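Local atomic coordinates of response regulator ChrA (PDB entry 4YN8), a protein that probably binds DNA to regulate transcription, as the response regulator of a haem-sensing two-component system. Residues A[58-61]-A[62-66]; A[51-54]-A[55-59]; A[15-18]-A[19-23]; A[99-102]-A[103-107]. The protein carries 1 engineered substitution. One frame throughout, in Å; residues are numbered along the deposited sequence.

Contact 1 of 4, residues A[58-61]-A[62-66]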
loop_
_atom_site.group_PDB
_atom_site.type_symbol
_atom_site.label_atom_id
_atom_site.label_comp_id
_atom_site.label_asym_id
_atom_site.label_seq_id
_atom_site.Cartn_x
_atom_site.Cartn_y
_atom_site.Cartn_z
ATOM N N PRO A 58 13.884 -4.094 4.600
ATOM C CA PRO A 58 13.836 -4.982 5.752
ATOM C C PRO A 58 14.161 -4.202 7.023
ATOM O O PRO A 58 14.829 -3.159 6.995
ATOM C CB PRO A 58 14.954 -5.993 5.410
ATOM C CG PRO A 58 16.041 -5.115 4.891
ATOM C CD PRO A 58 15.257 -4.077 4.025
ATOM N N GLY A 59 13.698 -4.678 8.156
ATOM C CA GLY A 59 13.973 -4.023 9.405
ATOM C C GLY A 59 12.985 -2.911 9.606
ATOM O O GLY A 59 11.893 -3.149 10.087
ATOM N N THR A 60 13.356 -1.684 9.302
ATOM C CA THR A 60 12.428 -0.567 9.414
ATOM C C THR A 60 12.147 -0.082 8.022
ATOM O O THR A 60 13.059 0.375 7.324
ATOM C CB THR A 60 13.039 0.599 10.243
ATOM O OG1 THR A 60 13.383 0.098 11.551
ATOM C CG2 THR A 60 12.114 1.767 10.380
ATOM N N ASP A 61 10.902 -0.241 7.593
ATOM C CA ASP A 61 10.517 0.156 6.257
ATOM C C ASP A 61 10.168 1.660 6.218
ATOM O O ASP A 61 10.223 2.355 7.216
ATOM C CB ASP A 61 9.398 -0.748 5.686
ATOM C CG ASP A 61 8.053 -0.569 6.362
ATOM O OD1 ASP A 61 7.769 0.453 7.006
ATOM O OD2 ASP A 61 7.177 -1.485 6.179
ATOM N N GLY A 62 9.892 2.165 5.025
ATOM C CA GLY A 62 9.691 3.599 4.828
ATOM C C GLY A 62 8.387 4.067 5.480
ATOM O O GLY A 62 8.261 5.258 5.842
ATOM N N ILE A 63 7.394 3.182 5.605
ATOM C CA ILE A 63 6.136 3.536 6.298
ATOM C C ILE A 63 6.396 3.785 7.808
ATOM O O ILE A 63 6.035 4.831 8.377
ATOM C CB ILE A 63 5.119 2.419 6.105
ATOM C CG1 ILE A 63 4.812 2.260 4.627
ATOM C CG2 ILE A 63 3.831 2.673 6.894
ATOM C CD1 ILE A 63 4.244 0.895 4.299
ATOM N N THR A 64 7.119 2.843 8.446
ATOM C CA THR A 64 7.440 2.959 9.845
ATOM C C THR A 64 8.356 4.162 10.059
ATOM O O THR A 64 8.192 4.923 11.043
ATOM C CB THR A 64 8.130 1.681 10.342
ATOM O OG1 THR A 64 7.221 0.611 10.098
ATOM C CG2 THR A 64 8.483 1.789 11.814
ATOM N N LEU A 65 9.323 4.345 9.170
ATOM C CA LEU A 65 10.219 5.496 9.265
ATOM C C LEU A 65 9.485 6.847 9.194
ATOM O O LEU A 65 9.770 7.806 9.949
ATOM C CB LEU A 65 11.288 5.448 8.148
ATOM C CG LEU A 65 12.165 6.679 8.049
ATOM C CD1 LEU A 65 12.991 6.746 9.337
ATOM C CD2 LEU A 65 13.016 6.606 6.769
ATOM N N THR A 66 8.543 6.937 8.246
ATOM C CA THR A 66 7.708 8.142 8.116
ATOM C C THR A 66 6.991 8.474 9.423
ATOM O O THR A 66 7.016 9.626 9.857
ATOM C CB THR A 66 6.752 8.042 6.905
ATOM O OG1 THR A 66 7.599 7.892 5.738
ATOM C CG2 THR A 66 5.883 9.278 6.767
HETATM O O HOH W 1 9.083 -1.650 9.270
#
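An N-cap starts helix 62-72, and Asp61 provides it: its OD1 accepts from Thr64 N at 2.9 Å, with an N-H...O angle of 171° and the donor lying nearly along the C-O axis. The carboxylate reaches this place because CG stands between the backbone N and the carbonyl carbon (chi1 70°), which folds the acid back over the first helical turn. An anionic group there would probably be favoured by the helix end. The backbone of Asp61 joins in, its O accepting from Leu65 N at 2.9 Å. In the classic capping box the side chain of the third helical residue returns a bond to the N-cap amide; here a water is interposed, accepting from Asp61 N at 2.8 Å and lying 3.0 Å from Thr64 OG1, while it also donates to Gly59 O. This is the start of the helix that follows the central strand 50-53 in a CheY-like receiver domain, and Leu65 leans from it onto Val51 and Thr53 of that strand. Outside the cap, the methyl groups meet: Thr60 CG2 is 3.9 Å from Thr64 CG2, the two side chains crossing at about a right angle, while Thr60 OG1 is hydrogen-bonded to Ser41. Further along, Gly62 O takes two donors from one residue, Thr66 N at 2.9 Å and Thr66 OG1 at 2.7 Å.

Contact 2 of 4, residues A[51-54]-A[55-59]. With MG (magnesium ion), chain F; SO4 (sulfate ion), chain B.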
loop_
_atom_site.group_PDB
_atom_site.type_symbol
_atom_site.label_atom_id
_atom_site.label_comp_id
_atom_site.label_asym_id
_atom_site.label_seq_id
_atom_site.Cartn_x
_atom_site.Cartn_y
_atom_site.Cartn_z
ATOM N N VAL A 51 14.452 13.834 4.204
ATOM C CA VAL A 51 14.665 12.426 4.025
ATOM C C VAL A 51 13.912 11.943 2.791
ATOM O O VAL A 51 12.676 12.181 2.681
ATOM C CB VAL A 51 14.209 11.611 5.258
ATOM C CG1 VAL A 51 14.259 10.129 4.984
ATOM C CG2 VAL A 51 15.033 11.947 6.487
ATOM N N VAL A 52 14.637 11.308 1.891
ATOM C CA VAL A 52 14.043 10.745 0.680
ATOM C C VAL A 52 14.127 9.237 0.836
ATOM O O VAL A 52 15.219 8.674 0.917
ATOM C CB VAL A 52 14.774 11.232 -0.579
ATOM C CG1 VAL A 52 14.221 10.570 -1.837
ATOM C CG2 VAL A 52 14.705 12.755 -0.679
ATOM N N THR A 53 12.971 8.563 0.871
ATOM C CA THR A 53 12.956 7.133 1.201
ATOM C C THR A 53 12.022 6.328 0.295
ATOM O O THR A 53 11.076 6.868 -0.181
ATOM C CB THR A 53 12.538 6.882 2.680
ATOM O OG1 THR A 53 12.722 5.468 3.017
ATOM C CG2 THR A 53 11.133 7.239 2.973
ATOM N N ASP A 54 12.487 5.100 0.034
ATOM C CA ASP A 54 11.789 3.900 -0.440
ATOM C C ASP A 54 10.708 3.425 0.526
ATOM O O ASP A 54 10.752 3.765 1.715
ATOM C CB ASP A 54 12.963 2.809 -0.348
ATOM C CG ASP A 54 12.808 1.687 -1.216
ATOM O OD1 ASP A 54 12.913 1.824 -2.485
ATOM O OD2 ASP A 54 12.688 0.590 -0.650
ATOM N N ILE A 55 9.782 2.552 0.077
ATOM C CA ILE A 55 8.869 1.896 0.989
ATOM C C ILE A 55 9.417 0.537 1.480
ATOM O O ILE A 55 9.596 0.333 2.688
ATOM C CB ILE A 55 7.470 1.668 0.354
ATOM C CG1 ILE A 55 6.905 2.957 -0.202
ATOM C CG2 ILE A 55 6.572 0.943 1.325
ATOM C CD1 ILE A 55 5.625 2.748 -0.992
ATOM N N GLN A 56 9.725 -0.365 0.552
ATOM C CA GLN A 56 10.079 -1.768 0.833
ATOM C C GLN A 56 11.481 -1.950 1.338
ATOM O O GLN A 56 12.369 -1.985 0.550
ATOM C CB GLN A 56 10.021 -2.551 -0.491
ATOM C CG GLN A 56 8.697 -2.471 -1.178
ATOM C CD GLN A 56 8.605 -3.455 -2.323
ATOM O OE1 GLN A 56 8.740 -3.095 -3.517
ATOM N NE2 GLN A 56 8.422 -4.711 -1.960
ATOM N N MET A 57 11.688 -2.065 2.654
ATOM C CA MET A 57 13.041 -2.297 3.186
ATOM C C MET A 57 12.913 -3.196 4.409
ATOM O O MET A 57 11.992 -3.026 5.207
ATOM C CB MET A 57 13.686 -0.989 3.673
ATOM C CG MET A 57 13.731 0.050 2.598
ATOM S SD MET A 57 14.455 1.650 2.993
ATOM C CE MET A 57 13.272 2.242 4.163
ATOM N N PRO A 58 13.884 -4.094 4.600
ATOM C CA PRO A 58 13.836 -4.982 5.752
ATOM C C PRO A 58 14.161 -4.202 7.023
ATOM O O PRO A 58 14.829 -3.159 6.995
ATOM C CB PRO A 58 14.954 -5.993 5.410
ATOM C CG PRO A 58 16.041 -5.115 4.891
ATOM C CD PRO A 58 15.257 -4.077 4.025
ATOM N N GLY A 59 13.698 -4.678 8.156
ATOM C CA GLY A 59 13.973 -4.023 9.405
ATOM C C GLY A 59 12.985 -2.911 9.606
ATOM O O GLY A 59 11.893 -3.149 10.087
HETATM MG MG MG F . 14.221 -0.002 -2.911
HETATM S S SO4 B . 9.190 0.728 -3.384
HETATM O O1 SO4 B . 9.652 1.003 -4.757
HETATM O O2 SO4 B . 8.165 -0.317 -3.429
HETATM O O3 SO4 B . 10.206 0.267 -2.406
HETATM O O4 SO4 B . 8.574 1.992 -2.777
HETATM O O HOH W 2 12.439 -0.814 -3.301
HETATM O O HOH W 3 14.173 -0.099 -0.719
HETATM O O HOH W 4 14.844 0.626 -4.769
#
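Thr53 and Met57 close the packed side of the loop after strand 50-53, which borders the magnesium site of this CheY-like receiver domain through Asp54. Met57 CE lies 3.5 Å from Thr53 OG1, brought back toward the strand by the bend about its last torsion (chi3 -67°), and SD passes 3.8 Å from Asp54 CB. The hydroxyl is not left to the methyl alone: Thr53 OG1 donates to Asp54 O at 2.9 Å, in the carbonyl plane and on a lone pair, which ties the Thr53 side chain to the backbone of the next residue. Thr53 and Met57 are both buried, and Ile11 of the adjoining strand 6-11 touches each of them.

The other half is wetter and more ionic. In the conformer described here, one of two, Asp54 OD1 binds magnesium at 2.3 Å; waters, Asp12 and His14 take part in the same site, and Lys103 also bonds to this oxygen. Asp54 occupies the place of the phosphoacceptor aspartate in relatives, and a sulfate, probably from the crystallisation liquor, sits beside its carboxylate much as a phosphoryl group might. Gln56, also modelled in two conformers, is exposed, its side chain running extended beyond CG past the anion. Backbone amides hold the sulfate from this side: Ile55 N donates to O4 at 3.1 Å, and Gln56 N donates to O3 at 3.1 Å with an N-H...O angle of 164°.

Contact 3 of 4, residues A[15-18]-A[19-23]. With SO4 (sulfate ion), chain C.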
loop_
_atom_site.group_PDB
_atom_site.type_symbol
_atom_site.label_atom_id
_atom_site.label_comp_id
_atom_site.label_asym_id
_atom_site.label_seq_id
_atom_site.Cartn_x
_atom_site.Cartn_y
_atom_site.Cartn_z
ATOM N N PRO A 15 20.933 -0.987 -3.543
ATOM C CA PRO A 15 22.020 0.005 -3.857
ATOM C C PRO A 15 22.119 0.360 -5.338
ATOM O O PRO A 15 22.485 1.476 -5.689
ATOM C CB PRO A 15 23.287 -0.714 -3.383
ATOM C CG PRO A 15 22.909 -2.132 -3.349
ATOM C CD PRO A 15 21.488 -2.206 -2.903
ATOM N N VAL A 16 21.713 -0.544 -6.210
ATOM C CA VAL A 16 21.757 -0.240 -7.653
ATOM C C VAL A 16 20.726 0.840 -8.017
ATOM O O VAL A 16 21.021 1.765 -8.797
ATOM C CB VAL A 16 21.514 -1.486 -8.501
ATOM C CG1 VAL A 16 21.359 -1.113 -9.946
ATOM C CG2 VAL A 16 22.661 -2.473 -8.392
ATOM N N VAL A 17 19.547 0.769 -7.402
ATOM C CA VAL A 17 18.544 1.831 -7.591
ATOM C C VAL A 17 18.948 3.107 -6.836
ATOM O O VAL A 17 18.834 4.219 -7.358
ATOM C CB VAL A 17 17.187 1.329 -7.111
ATOM C CG1 VAL A 17 16.099 2.422 -7.216
ATOM C CG2 VAL A 17 16.799 0.048 -7.846
ATOM N N ARG A 18 19.411 2.946 -5.597
ATOM C CA ARG A 18 19.822 4.082 -4.782
ATOM C C ARG A 18 20.901 4.940 -5.475
ATOM O O ARG A 18 20.854 6.165 -5.470
ATOM C CB ARG A 18 20.278 3.618 -3.393
ATOM C CG ARG A 18 20.295 4.773 -2.381
ATOM C CD ARG A 18 20.604 4.302 -0.977
ATOM N NE ARG A 18 21.983 3.852 -0.859
ATOM C CZ ARG A 18 22.409 2.647 -0.527
ATOM N NH1 ARG A 18 21.616 1.653 -0.198
ATOM N NH2 ARG A 18 23.726 2.445 -0.502
ATOM N N ALA A 19 21.854 4.278 -6.130
ATOM C CA ALA A 19 22.934 4.990 -6.810
ATOM C C ALA A 19 22.410 5.848 -7.953
ATOM O O ALA A 19 22.918 6.944 -8.182
ATOM C CB ALA A 19 24.004 3.997 -7.302
ATOM N N GLY A 20 21.387 5.379 -8.645
ATOM C CA GLY A 20 20.814 6.156 -9.776
ATOM C C GLY A 20 20.138 7.408 -9.235
ATOM O O GLY A 20 20.238 8.509 -9.800
ATOM N N LEU A 21 19.435 7.230 -8.115
ATOM C CA LEU A 21 18.700 8.350 -7.490
ATOM C C LEU A 21 19.670 9.370 -6.915
ATOM O O LEU A 21 19.465 10.570 -7.025
ATOM C CB LEU A 21 17.773 7.819 -6.386
ATOM C CG LEU A 21 16.527 7.057 -6.886
ATOM C CD1 LEU A 21 15.825 6.359 -5.749
ATOM C CD2 LEU A 21 15.553 7.977 -7.604
ATOM N N ARG A 22 20.750 8.873 -6.339
ATOM C CA ARG A 22 21.794 9.743 -5.798
ATOM C C ARG A 22 22.386 10.595 -6.906
ATOM O O ARG A 22 22.583 11.794 -6.724
ATOM C CB ARG A 22 22.929 8.959 -5.129
ATOM C CG ARG A 22 23.986 9.906 -4.529
ATOM C CD ARG A 22 25.426 9.457 -4.727
ATOM N NE ARG A 22 25.812 9.320 -6.129
ATOM C CZ ARG A 22 26.470 10.219 -6.870
ATOM N NH1 ARG A 22 26.836 11.416 -6.398
ATOM N NH2 ARG A 22 26.728 9.901 -8.132
ATOM N N SER A 23 22.687 9.968 -8.033
ATOM C CA SER A 23 23.307 10.700 -9.136
ATOM C C SER A 23 22.385 11.816 -9.611
ATOM O O SER A 23 22.825 12.953 -9.803
ATOM C CB SER A 23 23.651 9.733 -10.269
ATOM O OG SER A 23 24.771 8.976 -9.880
HETATM S S SO4 C . 24.210 -1.090 0.798
HETATM O O1 SO4 C . 24.597 -2.452 0.402
HETATM O O2 SO4 C . 22.722 -0.938 0.576
HETATM O O3 SO4 C . 24.488 -0.923 2.241
HETATM O O4 SO4 C . 25.000 -0.107 0.008
#
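Arg18 and Arg22, one turn apart on helix 15-26, send their guanidinium groups to different partners while their backbones meet directly, Arg22 N donating to Arg18 O at 2.8 Å. The helix is the crossover of the beta-alpha-beta unit that joins strands 6-11 and 31-37 of the receiver domain. Arg18 leaves the turn with CG opposite the backbone N and then bends at chi3 (69°), so that the guanidinium swings back beside Pro15, whose CA lies 4.0 Å above one face of the group, offset toward its rim. NE is salt-bridged to Glu36 and NH1 also bonds to Asp12 O, which fixes the plane from the protein side. Arg22, of which one of two conformers is described, turns to Asp26, a ligand of the second magnesium site.

Val17 and Leu21 make the apolar contact of the turn: Val17 CG1 is 4.2 Å from Leu21 CD1, a loose meeting of branch ends, whereas Leu21 CB rests closer, 3.6 Å from Arg18 O. Ala19 likewise places its CB 3.4 Å from Pro15 O, the acceptor of its own backbone N-H. A sulfate, probably from the crystallisation liquor, meets the Arg18 guanidinium at its edge with the sulfur in the plane: NH1 donates to O2 at 2.9 Å and NH2 to O4 at 2.9 Å, at angles of 178° and 171°.

Contact 4 of 4, residues A[99-102]-A[103-107]. With SO4 (sulfate ion), chain E; SO4 (sulfate ion), chain B.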
loop_
_atom_site.group_PDB
_atom_site.type_symbol
_atom_site.label_atom_id
_atom_site.label_comp_id
_atom_site.label_asym_id
_atom_site.label_seq_id
_atom_site.Cartn_x
_atom_site.Cartn_y
_atom_site.Cartn_z
ATOM N N GLY A 99 5.752 14.476 1.103
ATOM C CA GLY A 99 5.649 14.282 -0.347
ATOM C C GLY A 99 5.686 12.850 -0.794
ATOM O O GLY A 99 6.186 11.971 -0.075
ATOM N N TYR A 100 5.173 12.630 -2.002
ATOM C CA TYR A 100 5.144 11.323 -2.645
ATOM C C TYR A 100 5.468 11.587 -4.123
ATOM O O TYR A 100 4.938 12.540 -4.717
ATOM C CB TYR A 100 3.737 10.685 -2.598
ATOM C CG TYR A 100 3.281 10.345 -1.211
ATOM C CD1 TYR A 100 2.697 11.293 -0.385
ATOM C CD2 TYR A 100 3.521 9.117 -0.721
ATOM C CE1 TYR A 100 2.394 11.002 0.918
ATOM C CE2 TYR A 100 3.135 8.760 0.572
ATOM C CZ TYR A 100 2.610 9.723 1.380
ATOM O OH TYR A 100 2.297 9.380 2.660
ATOM N N LEU A 101 6.273 10.714 -4.693
ATOM C CA LEU A 101 6.648 10.805 -6.116
ATOM C C LEU A 101 7.029 9.448 -6.616
ATOM O O LEU A 101 7.459 8.590 -5.841
ATOM C CB LEU A 101 7.827 11.771 -6.289
ATOM C CG LEU A 101 8.052 12.278 -7.715
ATOM C CD1 LEU A 101 6.989 13.256 -8.144
ATOM C CD2 LEU A 101 9.458 12.917 -7.820
ATOM N N LEU A 102 6.861 9.198 -7.915
ATOM C CA LEU A 102 7.403 7.988 -8.477
ATOM C C LEU A 102 8.873 8.104 -8.809
ATOM O O LEU A 102 9.344 9.148 -9.198
ATOM C CB LEU A 102 6.645 7.545 -9.730
ATOM C CG LEU A 102 5.164 7.245 -9.548
ATOM C CD1 LEU A 102 4.561 6.809 -10.885
ATOM C CD2 LEU A 102 4.952 6.198 -8.505
ATOM N N LYS A 103 9.590 7.000 -8.698
ATOM C CA LYS A 103 11.063 7.012 -8.910
ATOM C C LYS A 103 11.502 7.324 -10.315
ATOM O O LYS A 103 12.605 7.836 -10.490
ATOM C CB LYS A 103 11.698 5.693 -8.523
ATOM C CG LYS A 103 11.626 5.382 -7.055
ATOM C CD LYS A 103 12.244 4.034 -6.685
ATOM C CE LYS A 103 12.079 3.791 -5.202
ATOM N NZ LYS A 103 12.197 2.372 -4.952
ATOM N N ASP A 104 10.637 7.072 -11.282
ATOM C CA ASP A 104 10.928 7.433 -12.677
ATOM C C ASP A 104 10.202 8.682 -13.185
ATOM O O ASP A 104 10.070 8.901 -14.380
ATOM C CB ASP A 104 10.650 6.226 -13.551
ATOM C CG ASP A 104 9.177 5.812 -13.547
ATOM O OD1 ASP A 104 8.312 6.443 -12.867
ATOM O OD2 ASP A 104 8.878 4.823 -14.277
ATOM N N ALA A 105 9.780 9.557 -12.287
ATOM C CA ALA A 105 9.314 10.859 -12.636
ATOM C C ALA A 105 10.418 11.631 -13.378
ATOM O O ALA A 105 11.584 11.320 -13.268
ATOM C CB ALA A 105 8.900 11.659 -11.410
ATOM N N PRO A 106 10.039 12.639 -14.115
ATOM C CA PRO A 106 11.044 13.548 -14.706
ATOM C C PRO A 106 12.024 14.071 -13.642
ATOM O O PRO A 106 11.605 14.375 -12.497
ATOM C CB PRO A 106 10.183 14.685 -15.245
ATOM C CG PRO A 106 8.844 14.058 -15.506
ATOM C CD PRO A 106 8.664 13.120 -14.363
ATOM N N GLU A 107 13.291 14.201 -13.985
ATOM C CA GLU A 107 14.274 14.686 -12.971
ATOM C C GLU A 107 13.885 16.014 -12.368
ATOM O O GLU A 107 14.067 16.238 -11.166
ATOM C CB GLU A 107 15.689 14.739 -13.542
ATOM C CG GLU A 107 16.123 13.341 -14.016
ATOM C CD GLU A 107 17.565 13.243 -14.437
ATOM O OE1 GLU A 107 18.265 14.245 -14.330
ATOM O OE2 GLU A 107 17.981 12.155 -14.903
HETATM S S SO4 E . 13.750 15.752 -17.218
HETATM O O1 SO4 E . 13.765 14.272 -16.809
HETATM O O2 SO4 E . 14.909 15.932 -18.165
HETATM O O3 SO4 E . 13.911 16.766 -16.119
HETATM O O4 SO4 E . 12.516 16.279 -17.881
HETATM S S SO4 B . 9.190 0.728 -3.384
HETATM O O1 SO4 B . 9.652 1.003 -4.757
HETATM O O2 SO4 B . 8.165 -0.317 -3.429
HETATM O O3 SO4 B . 10.206 0.267 -2.406
HETATM O O4 SO4 B . 8.574 1.992 -2.777
#
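The carbonyl plane of Leu102 has Ala105 N over one face: the amide donates to Leu102 O at 3.1 Å from 60° out of that plane, with a straight N-H...O angle of 163°. This bond closes the type I beta turn Leu102-Ala105, which leads from strand 99-102 of the CheY-like parallel sheet toward helix 107-119. The second flat group, the Asp104 carboxylate, sets OD1 alongside Leu102 CB at 3.7 Å; Asp104 is exposed, whereas Leu102 is buried.

Ala105 points its methyl back at the strand. Leu101, with CG turned away from its backbone N (chi1 -163°), presents CG and CD2 to Ala105 CB, each at 3.8 Å, and Leu110 and Ala113 of helix 107-119 touch the same leucine.

Lys103, the first residue of the loop, extends the other way, its chain straight beyond CG. It probably corresponds to the lysine found just after this strand in related receivers, and its NZ reaches into the metal site as far as Asp54. A sulfate beside that site gives Lys103 NZ a further anionic partner, O1 at 2.9 Å. At the far end of the loop Pro106 is the N-cap, and just after it Glu107 N donates to O1 of a different sulfate at 2.9 Å.

Read from the N terminus, contact 3 comes first, on the helix 15-26 that crosses from strand 6-11 to strand 31-37. Contact 2 then turns off the end of strand 50-53, and contact 1 follows directly, overlapping it at Pro58 and Gly59, so that together they carry the chain into helix 62-72; Gly62 N probably bonds back to Ile55 O. Contact 4 turns from strand 99-102 toward helix 107-119. Contacts 3 and 4 are in series with these two, and none encloses another. Contacts 2 and 4 meet at the magnesium site of Asp12, His14 and Asp54 and share one sulfate, while side chains of contact 3 pack lightly on Lys103, joining the first helix to the last turn.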